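Local structure of RNA-directed RNA polymerase (Infectious pancreatic necrosis virus, 3ZED) at residues N194-I207 against M415-W427. The protein probably replicates and transcribes the viral RNA genome as an RNA-dependent RNA polymerase, found both free and covalently attached to the genomic RNA. Sequence-based numbering, arbitrary orientation.
Sequences NEQLAKLLEQTLPI and MQAMMYYLLTRGW. With K (potassium ion), chain L.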
ATOM      1  N   ASN B 194       3.057  13.762  19.023  1.00 49.42           N
ATOM      2  CA  ASN B 194       2.836  12.358  18.676  1.00 48.51           C
ATOM      3  C   ASN B 194       1.541  11.854  19.304  1.00 52.26           C
ATOM      4  O   ASN B 194       0.771  11.166  18.638  1.00 50.00           O
ATOM      5  CB  ASN B 194       4.005  11.496  19.125  1.00 52.29           C
ATOM      6  CG  ASN B 194       5.224  11.590  18.246  1.00 75.60           C
ATOM      7  OD1 ASN B 194       5.137  11.736  17.029  1.00 73.47           O
ATOM      8  ND2 ASN B 194       6.394  11.476  18.846  1.00 71.66           N
ATOM      9  N   GLU B 195       1.274  12.251  20.558  1.00 51.18           N
ATOM     10  CA  GLU B 195       0.079  11.840  21.303  1.00 51.13           C
ATOM     11  C   GLU B 195      -1.199  12.435  20.704  1.00 54.42           C
ATOM     12  O   GLU B 195      -2.195  11.723  20.613  1.00 53.85           O
ATOM     13  CB  GLU B 195       0.211  12.178  22.805  1.00 53.59           C
ATOM     14  CG  GLU B 195      -0.914  11.641  23.683  1.00 56.70           C
ATOM     15  CD  GLU B 195      -1.200  10.148  23.674  1.00 69.07           C
ATOM     16  OE1 GLU B 195      -0.317   9.352  23.273  1.00 52.16           O
ATOM     17  OE2 GLU B 195      -2.313   9.773  24.108  1.00 67.10           O
ATOM     18  N   GLN B 196      -1.166  13.700  20.260  1.00 53.31           N
ATOM     19  CA  GLN B 196      -2.329  14.330  19.617  1.00 53.68           C
ATOM     20  C   GLN B 196      -2.682  13.605  18.311  1.00 56.79           C
ATOM     21  O   GLN B 196      -3.864  13.356  18.058  1.00 55.25           O
ATOM     22  CB  GLN B 196      -2.089  15.816  19.372  1.00 55.63           C
ATOM     23  CG  GLN B 196      -2.221  16.644  20.643  1.00 52.39           C
ATOM     24  CD  GLN B 196      -1.817  18.084  20.462  1.00 67.98           C
ATOM     25  OE1 GLN B 196      -0.995  18.434  19.599  1.00 66.34           O
ATOM     26  NE2 GLN B 196      -2.363  18.944  21.312  1.00 58.77           N
ATOM     27  N   LEU B 197      -1.661  13.215  17.522  1.00 54.29           N
ATOM     28  CA  LEU B 197      -1.871  12.443  16.295  1.00 54.10           C
ATOM     29  C   LEU B 197      -2.439  11.057  16.596  1.00 54.22           C
ATOM     30  O   LEU B 197      -3.352  10.617  15.896  1.00 53.16           O
ATOM     31  CB  LEU B 197      -0.584  12.298  15.493  1.00 55.01           C
ATOM     32  CG  LEU B 197      -0.174  13.495  14.656  1.00 62.33           C
ATOM     33  CD1 LEU B 197       1.041  13.155  13.878  1.00 63.13           C
ATOM     34  CD2 LEU B 197      -1.280  13.913  13.684  1.00 65.70           C
ATOM     35  N   ALA B 198      -1.934  10.400  17.665  1.00 49.75           N
ATOM     36  CA  ALA B 198      -2.393   9.090  18.130  1.00 49.21           C
ATOM     37  C   ALA B 198      -3.885   9.122  18.487  1.00 53.15           C
ATOM     38  O   ALA B 198      -4.606   8.181  18.158  1.00 53.00           O
ATOM     39  CB  ALA B 198      -1.571   8.643  19.331  1.00 50.90           C
ATOM     40  N   LYS B 199      -4.348  10.219  19.113  1.00 50.98           N
ATOM     41  CA  LYS B 199      -5.754  10.417  19.480  1.00 50.54           C
ATOM     42  C   LYS B 199      -6.630  10.537  18.216  1.00 51.86           C
ATOM     43  O   LYS B 199      -7.767  10.069  18.222  1.00 50.51           O
ATOM     44  CB  LYS B 199      -5.927  11.655  20.386  1.00 53.15           C
ATOM     45  CG  LYS B 199      -5.293  11.533  21.782  1.00 58.41           C
ATOM     46  CD  LYS B 199      -5.785  10.339  22.626  1.00 57.46           C
ATOM     47  CE  LYS B 199      -7.209  10.495  23.102  1.00 62.90           C
ATOM     48  NZ  LYS B 199      -7.657   9.323  23.889  1.00 78.94           N
ATOM     49  N   LEU B 200      -6.093  11.135  17.130  1.00 46.89           N
ATOM     50  CA  LEU B 200      -6.821  11.250  15.866  1.00 44.76           C
ATOM     51  C   LEU B 200      -6.877   9.876  15.205  1.00 48.06           C
ATOM     52  O   LEU B 200      -7.946   9.444  14.781  1.00 47.45           O
ATOM     53  CB  LEU B 200      -6.175  12.275  14.920  1.00 44.05           C
ATOM     54  CG  LEU B 200      -6.185  13.750  15.330  1.00 49.81           C
ATOM     55  CD1 LEU B 200      -5.219  14.544  14.475  1.00 49.16           C
ATOM     56  CD2 LEU B 200      -7.588  14.363  15.240  1.00 52.52           C
ATOM     57  N   LEU B 201      -5.731   9.159  15.186  1.00 43.65           N
ATOM     58  CA  LEU B 201      -5.614   7.823  14.601  1.00 41.61           C
ATOM     59  C   LEU B 201      -6.454   6.811  15.350  1.00 45.40           C
ATOM     60  O   LEU B 201      -6.870   5.839  14.749  1.00 44.20           O
ATOM     61  CB  LEU B 201      -4.150   7.361  14.522  1.00 41.21           C
ATOM     62  CG  LEU B 201      -3.272   8.113  13.524  1.00 44.10           C
ATOM     63  CD1 LEU B 201      -1.808   7.921  13.834  1.00 43.24           C
ATOM     64  CD2 LEU B 201      -3.624   7.730  12.061  1.00 43.21           C
ATOM     65  N   GLU B 202      -6.755   7.043  16.637  1.00 45.28           N
ATOM     66  CA  GLU B 202      -7.635   6.124  17.381  1.00 44.77           C
ATOM     67  C   GLU B 202      -9.020   6.093  16.722  1.00 48.01           C
ATOM     68  O   GLU B 202      -9.698   5.068  16.749  1.00 48.27           O
ATOM     69  CB  GLU B 202      -7.752   6.549  18.838  1.00 47.55           C
ATOM     70  CG  GLU B 202      -6.572   6.137  19.705  1.00 52.14           C
ATOM     71  CD  GLU B 202      -6.653   6.587  21.156  1.00 67.02           C
ATOM     72  OE1 GLU B 202      -7.600   7.326  21.507  1.00 57.98           O
ATOM     73  OE2 GLU B 202      -5.779   6.174  21.951  1.00 51.47           O
ATOM     74  N   GLN B 203      -9.399   7.214  16.081  1.00 43.17           N
ATOM     75  CA  GLN B 203     -10.661   7.402  15.380  1.00 42.98           C
ATOM     76  C   GLN B 203     -10.575   7.043  13.878  1.00 47.33           C
ATOM     77  O   GLN B 203     -11.460   6.331  13.390  1.00 47.02           O
ATOM     78  CB  GLN B 203     -11.167   8.857  15.529  1.00 44.64           C
ATOM     79  CG  GLN B 203     -11.314   9.364  16.975  1.00 53.61           C
ATOM     80  CD  GLN B 203     -12.090   8.413  17.863  1.00 68.61           C
ATOM     81  OE1 GLN B 203     -13.129   7.851  17.468  1.00 60.37           O
ATOM     82  NE2 GLN B 203     -11.588   8.202  19.082  1.00 54.72           N
ATOM     83  N   THR B 204      -9.556   7.572  13.141  1.00 42.04           N
ATOM     84  CA  THR B 204      -9.409   7.391  11.679  1.00 39.10           C
ATOM     85  C   THR B 204      -8.750   6.062  11.318  1.00 41.75           C
ATOM     86  O   THR B 204      -8.943   5.576  10.202  1.00 39.54           O
ATOM     87  CB  THR B 204      -8.628   8.552  11.077  1.00 40.36           C
ATOM     88  OG1 THR B 204      -7.272   8.457  11.531  1.00 42.91           O
ATOM     89  CG2 THR B 204      -9.217   9.914  11.460  1.00 36.17           C
ATOM     90  N   LEU B 205      -7.962   5.488  12.230  1.00 41.28           N
ATOM     91  CA  LEU B 205      -7.338   4.178  12.013  1.00 41.36           C
ATOM     92  C   LEU B 205      -7.405   3.352  13.306  1.00 46.20           C
ATOM     93  O   LEU B 205      -6.374   3.132  13.946  1.00 46.89           O
ATOM     94  CB  LEU B 205      -5.896   4.278  11.472  1.00 40.72           C
ATOM     95  CG  LEU B 205      -5.296   2.975  10.922  1.00 43.71           C
ATOM     96  CD1 LEU B 205      -5.718   2.714   9.490  1.00 42.15           C
ATOM     97  CD2 LEU B 205      -3.817   3.017  10.992  1.00 47.10           C
ATOM     98  N   PRO B 206      -8.614   2.891  13.728  1.00 42.04           N
ATOM     99  CA  PRO B 206      -8.694   2.079  14.960  1.00 42.51           C
ATOM    100  C   PRO B 206      -7.937   0.763  14.801  1.00 46.05           C
ATOM    101  O   PRO B 206      -8.031   0.105  13.749  1.00 45.54           O
ATOM    102  CB  PRO B 206     -10.195   1.837  15.126  1.00 44.40           C
ATOM    103  CG  PRO B 206     -10.781   2.007  13.757  1.00 47.17           C
ATOM    104  CD  PRO B 206      -9.950   3.081  13.124  1.00 42.07           C
ATOM    105  N   ILE B 207      -7.122   0.426  15.805  1.00 40.75           N
ATOM    106  CA  ILE B 207      -6.337  -0.805  15.769  1.00 39.42           C
ATOM    107  C   ILE B 207      -6.557  -1.630  17.029  1.00 47.50           C
ATOM    108  O   ILE B 207      -6.892  -1.093  18.087  1.00 49.23           O
ATOM    109  CB  ILE B 207      -4.811  -0.554  15.541  1.00 40.25           C
ATOM    110  CG1 ILE B 207      -4.170   0.312  16.677  1.00 42.34           C
ATOM    111  CG2 ILE B 207      -4.528  -0.022  14.128  1.00 37.24           C
ATOM    112  CD1 ILE B 207      -2.629   0.349  16.763  1.00 39.47           C
ATOM    113  N   MET B 415       6.185   9.041   9.481  1.00 39.88           N
ATOM    114  CA  MET B 415       6.328   7.608   9.747  1.00 39.35           C
ATOM    115  C   MET B 415       6.652   7.361  11.221  1.00 45.72           C
ATOM    116  O   MET B 415       6.173   6.384  11.791  1.00 45.57           O
ATOM    117  CB  MET B 415       7.397   6.980   8.845  1.00 40.44           C
ATOM    118  CG  MET B 415       7.555   5.500   9.077  1.00 41.99           C
ATOM    119  SD  MET B 415       8.423   4.714   7.738  1.00 44.99           S
ATOM    120  CE  MET B 415       8.690   3.128   8.473  1.00 41.89           C
ATOM    121  N   GLN B 416       7.457   8.253  11.831  1.00 43.41           N
ATOM    122  CA  GLN B 416       7.808   8.161  13.240  1.00 43.86           C
ATOM    123  C   GLN B 416       6.540   8.257  14.115  1.00 47.53           C
ATOM    124  O   GLN B 416       6.423   7.509  15.084  1.00 45.97           O
ATOM    125  CB  GLN B 416       8.809   9.254  13.601  1.00 45.60           C
ATOM    126  CG  GLN B 416       9.419   9.069  14.984  1.00 47.47           C
ATOM    127  CD  GLN B 416      10.474  10.092  15.225  1.00 56.27           C
ATOM    128  OE1 GLN B 416      10.222  11.299  15.151  1.00 49.00           O
ATOM    129  NE2 GLN B 416      11.675   9.633  15.507  1.00 44.23           N
ATOM    130  N   ALA B 417       5.600   9.167  13.767  1.00 46.18           N
ATOM    131  CA  ALA B 417       4.315   9.333  14.472  1.00 45.88           C
ATOM    132  C   ALA B 417       3.445   8.066  14.307  1.00 48.52           C
ATOM    133  O   ALA B 417       2.778   7.653  15.259  1.00 50.03           O
ATOM    134  CB  ALA B 417       3.579  10.564  13.961  1.00 45.48           C
ATOM    135  N   MET B 418       3.497   7.423  13.125  1.00 43.61           N
ATOM    136  CA  MET B 418       2.773   6.158  12.891  1.00 41.09           C
ATOM    137  C   MET B 418       3.395   5.054  13.783  1.00 44.99           C
ATOM    138  O   MET B 418       2.656   4.274  14.389  1.00 45.49           O
ATOM    139  CB  MET B 418       2.796   5.765  11.406  1.00 41.00           C
ATOM    140  CG  MET B 418       2.147   4.390  11.110  1.00 43.19           C
ATOM    141  SD  MET B 418       0.468   4.164  11.783  1.00 45.92           S
ATOM    142  CE  MET B 418      -0.440   5.490  10.912  1.00 40.29           C
ATOM    143  N   MET B 419       4.743   5.014  13.873  1.00 40.21           N
ATOM    144  CA  MET B 419       5.480   4.059  14.726  1.00 41.06           C
ATOM    145  C   MET B 419       5.098   4.256  16.194  1.00 45.22           C
ATOM    146  O   MET B 419       4.918   3.272  16.920  1.00 45.15           O
ATOM    147  CB  MET B 419       7.012   4.203  14.542  1.00 43.14           C
ATOM    148  CG  MET B 419       7.524   3.525  13.288  1.00 45.01           C
ATOM    149  SD  MET B 419       7.278   1.733  13.314  1.00 47.70           S
ATOM    150  CE  MET B 419       8.533   1.220  12.132  1.00 44.21           C
ATOM    151  N   TYR B 420       4.940   5.534  16.617  1.00 40.43           N
ATOM    152  CA  TYR B 420       4.502   5.873  17.970  1.00 40.89           C
ATOM    153  C   TYR B 420       3.110   5.258  18.230  1.00 45.79           C
ATOM    154  O   TYR B 420       2.905   4.614  19.250  1.00 47.19           O
ATOM    155  CB  TYR B 420       4.483   7.403  18.152  1.00 40.87           C
ATOM    156  CG  TYR B 420       3.922   7.844  19.485  1.00 43.42           C
ATOM    157  CD1 TYR B 420       4.743   7.959  20.607  1.00 45.57           C
ATOM    158  CD2 TYR B 420       2.568   8.143  19.632  1.00 43.83           C
ATOM    159  CE1 TYR B 420       4.226   8.326  21.846  1.00 44.84           C
ATOM    160  CE2 TYR B 420       2.040   8.507  20.868  1.00 46.59           C
ATOM    161  CZ  TYR B 420       2.877   8.608  21.971  1.00 54.39           C
ATOM    162  OH  TYR B 420       2.368   8.983  23.192  1.00 56.49           O
ATOM    163  N   TYR B 421       2.164   5.462  17.291  1.00 42.56           N
ATOM    164  CA  TYR B 421       0.795   4.956  17.386  1.00 42.37           C
ATOM    165  C   TYR B 421       0.759   3.421  17.463  1.00 45.66           C
ATOM    166  O   TYR B 421       0.064   2.876  18.320  1.00 45.53           O
ATOM    167  CB  TYR B 421      -0.043   5.459  16.201  1.00 42.22           C
ATOM    168  CG  TYR B 421      -1.473   4.972  16.229  1.00 42.09           C
ATOM    169  CD1 TYR B 421      -2.350   5.377  17.231  1.00 45.00           C
ATOM    170  CD2 TYR B 421      -1.952   4.108  15.253  1.00 41.55           C
ATOM    171  CE1 TYR B 421      -3.662   4.917  17.274  1.00 44.76           C
ATOM    172  CE2 TYR B 421      -3.267   3.647  15.277  1.00 42.01           C
ATOM    173  CZ  TYR B 421      -4.115   4.044  16.298  1.00 48.37           C
ATOM    174  OH  TYR B 421      -5.413   3.615  16.313  1.00 48.03           O
ATOM    175  N   LEU B 422       1.535   2.731  16.613  1.00 41.89           N
ATOM    176  CA  LEU B 422       1.589   1.267  16.611  1.00 41.88           C
ATOM    177  C   LEU B 422       2.191   0.705  17.908  1.00 48.96           C
ATOM    178  O   LEU B 422       1.683  -0.278  18.433  1.00 48.82           O
ATOM    179  CB  LEU B 422       2.398   0.754  15.408  1.00 41.24           C
ATOM    180  CG  LEU B 422       1.814   0.996  13.982  1.00 45.05           C
ATOM    181  CD1 LEU B 422       2.781   0.524  12.932  1.00 45.25           C
ATOM    182  CD2 LEU B 422       0.496   0.253  13.769  1.00 45.91           C
ATOM    183  N   LEU B 423       3.266   1.328  18.430  1.00 47.87           N
ATOM    184  CA  LEU B 423       3.939   0.836  19.636  1.00 49.94           C
ATOM    185  C   LEU B 423       3.181   1.158  20.918  1.00 53.09           C
ATOM    186  O   LEU B 423       3.301   0.395  21.863  1.00 52.89           O
ATOM    187  CB  LEU B 423       5.384   1.348  19.737  1.00 50.79           C
ATOM    188  CG  LEU B 423       6.471   0.382  19.231  1.00 55.38           C
ATOM    189  CD1 LEU B 423       6.357   0.151  17.711  1.00 53.23           C
ATOM    190  CD2 LEU B 423       7.862   0.900  19.576  1.00 58.06           C
ATOM    191  N   THR B 424       2.377   2.239  20.946  1.00 49.61           N
ATOM    192  CA  THR B 424       1.616   2.597  22.145  1.00 50.57           C
ATOM    193  C   THR B 424       0.230   1.912  22.144  1.00 54.80           C
ATOM    194  O   THR B 424      -0.182   1.405  23.170  1.00 55.68           O
ATOM    195  CB  THR B 424       1.494   4.140  22.314  1.00 56.74           C
ATOM    196  OG1 THR B 424       0.872   4.719  21.166  1.00 54.12           O
ATOM    197  CG2 THR B 424       2.834   4.822  22.546  1.00 57.08           C
ATOM    198  N   ARG B 425      -0.479   1.894  21.008  1.00 50.44           N
ATOM    199  CA  ARG B 425      -1.831   1.340  20.938  1.00 49.97           C
ATOM    200  C   ARG B 425      -1.873  -0.132  20.496  1.00 52.00           C
ATOM    201  O   ARG B 425      -2.854  -0.811  20.793  1.00 51.17           O
ATOM    202  CB  ARG B 425      -2.727   2.199  20.006  1.00 48.18           C
ATOM    203  CG  ARG B 425      -3.377   3.427  20.667  1.00 47.77           C
ATOM    204  CD  ARG B 425      -2.378   4.499  21.079  1.00 49.85           C
ATOM    205  NE  ARG B 425      -3.060   5.669  21.627  1.00 52.99           N
ATOM    206  CZ  ARG B 425      -2.460   6.732  22.145  1.00 62.15           C
ATOM    207  NH1 ARG B 425      -1.135   6.805  22.184  1.00 50.07           N
ATOM    208  NH2 ARG B 425      -3.180   7.734  22.627  1.00 45.56           N
ATOM    209  N   GLY B 426      -0.846  -0.601  19.795  1.00 47.71           N
ATOM    210  CA  GLY B 426      -0.798  -1.976  19.310  1.00 47.20           C
ATOM    211  C   GLY B 426       0.051  -2.867  20.196  1.00 53.16           C
ATOM    212  O   GLY B 426      -0.469  -3.730  20.910  1.00 51.87           O
ATOM    213  N   TRP B 427       1.371  -2.616  20.184  1.00 51.07           N
ATOM    214  CA  TRP B 427       2.410  -3.350  20.909  1.00 51.79           C
ATOM    215  C   TRP B 427       2.410  -3.007  22.398  1.00 57.82           C
ATOM    216  O   TRP B 427       3.436  -2.595  22.965  1.00 58.31           O
ATOM    217  CB  TRP B 427       3.769  -3.059  20.252  1.00 49.77           C
ATOM    218  CG  TRP B 427       3.849  -3.664  18.877  1.00 49.30           C
ATOM    219  CD1 TRP B 427       3.741  -3.013  17.685  1.00 50.19           C
ATOM    220  CD2 TRP B 427       3.946  -5.061  18.566  1.00 49.45           C
ATOM    221  NE1 TRP B 427       3.816  -3.910  16.649  1.00 48.69           N
ATOM    222  CE2 TRP B 427       3.935  -5.176  17.160  1.00 51.77           C
ATOM    223  CE3 TRP B 427       4.056  -6.231  19.347  1.00 52.05           C
ATOM    224  CZ2 TRP B 427       4.031  -6.414  16.511  1.00 51.25           C
ATOM    225  CZ3 TRP B 427       4.126  -7.457  18.705  1.00 53.49           C
ATOM    226  CH2 TRP B 427       4.134  -7.543  17.305  1.00 52.46           C
TER
HETATM  227  K     K L1003     -15.022   6.564  18.985  1.00 56.58           K
HETATM  228  O   HOH W   1       0.670   9.230  16.699  1.00 45.95           O
HETATM  229  O   HOH W   2     -16.750   4.936  17.595  1.00 45.56           O
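Helix 194-204 and the 415-426 part of helix 412-426 cross at -67°, their axes 9.2 Å apart; A198 CA lies 5.3 Å from Y421 CA, and N194 faces A417. R425 is the knob, set among E195, A198, K199 and E202. Its NH1 and NH2 grip E195 end-on, NH2 lying 2.7 Å from E195 OE2, while NE and NH2 both turn side-on to E202 OE2, NE at 2.8 Å. The methyl of A198 lies against one face of the guanidinium, and T424 OG1 accepts another NH1 proton in the guanidinium plane, which together probably fix the orientation of the group. E195 reaches this spot with CG anti to the backbone N (chi1 -173°) and a bend at chi2. Its OE1 also accepts the Y420 hydroxyl, on the anti side, at 2.7 Å from OH. N194 CB makes a CH-pi contact over the centre of the Y420 ring, and T424 CG2 lies over the opposite face near the rim; the N194 amide nitrogen goes on to D730. Farther along the helix, L201 CB makes a CH-pi contact over the centre of the Y421 ring, 3.6 Å from its centroid, and I207 CD1 packs beside CE2 and the CB of R425. The Y421 hydroxyl donates to L205 O, 2.6 Å from OH, just where the chain leaves the helix. A water donates to both N194 O and A417 O, bridging the backbones. K199 NZ joins E202 OE1 and also S701, and Q203 OE1 shares a potassium ion with T698, S701, P702 and K704, tying this palm-family region to the C-terminal part. The two carboxylates formally match R425 and K199, so the network is probably close to neutral, consistent with both glutamates staying ionised.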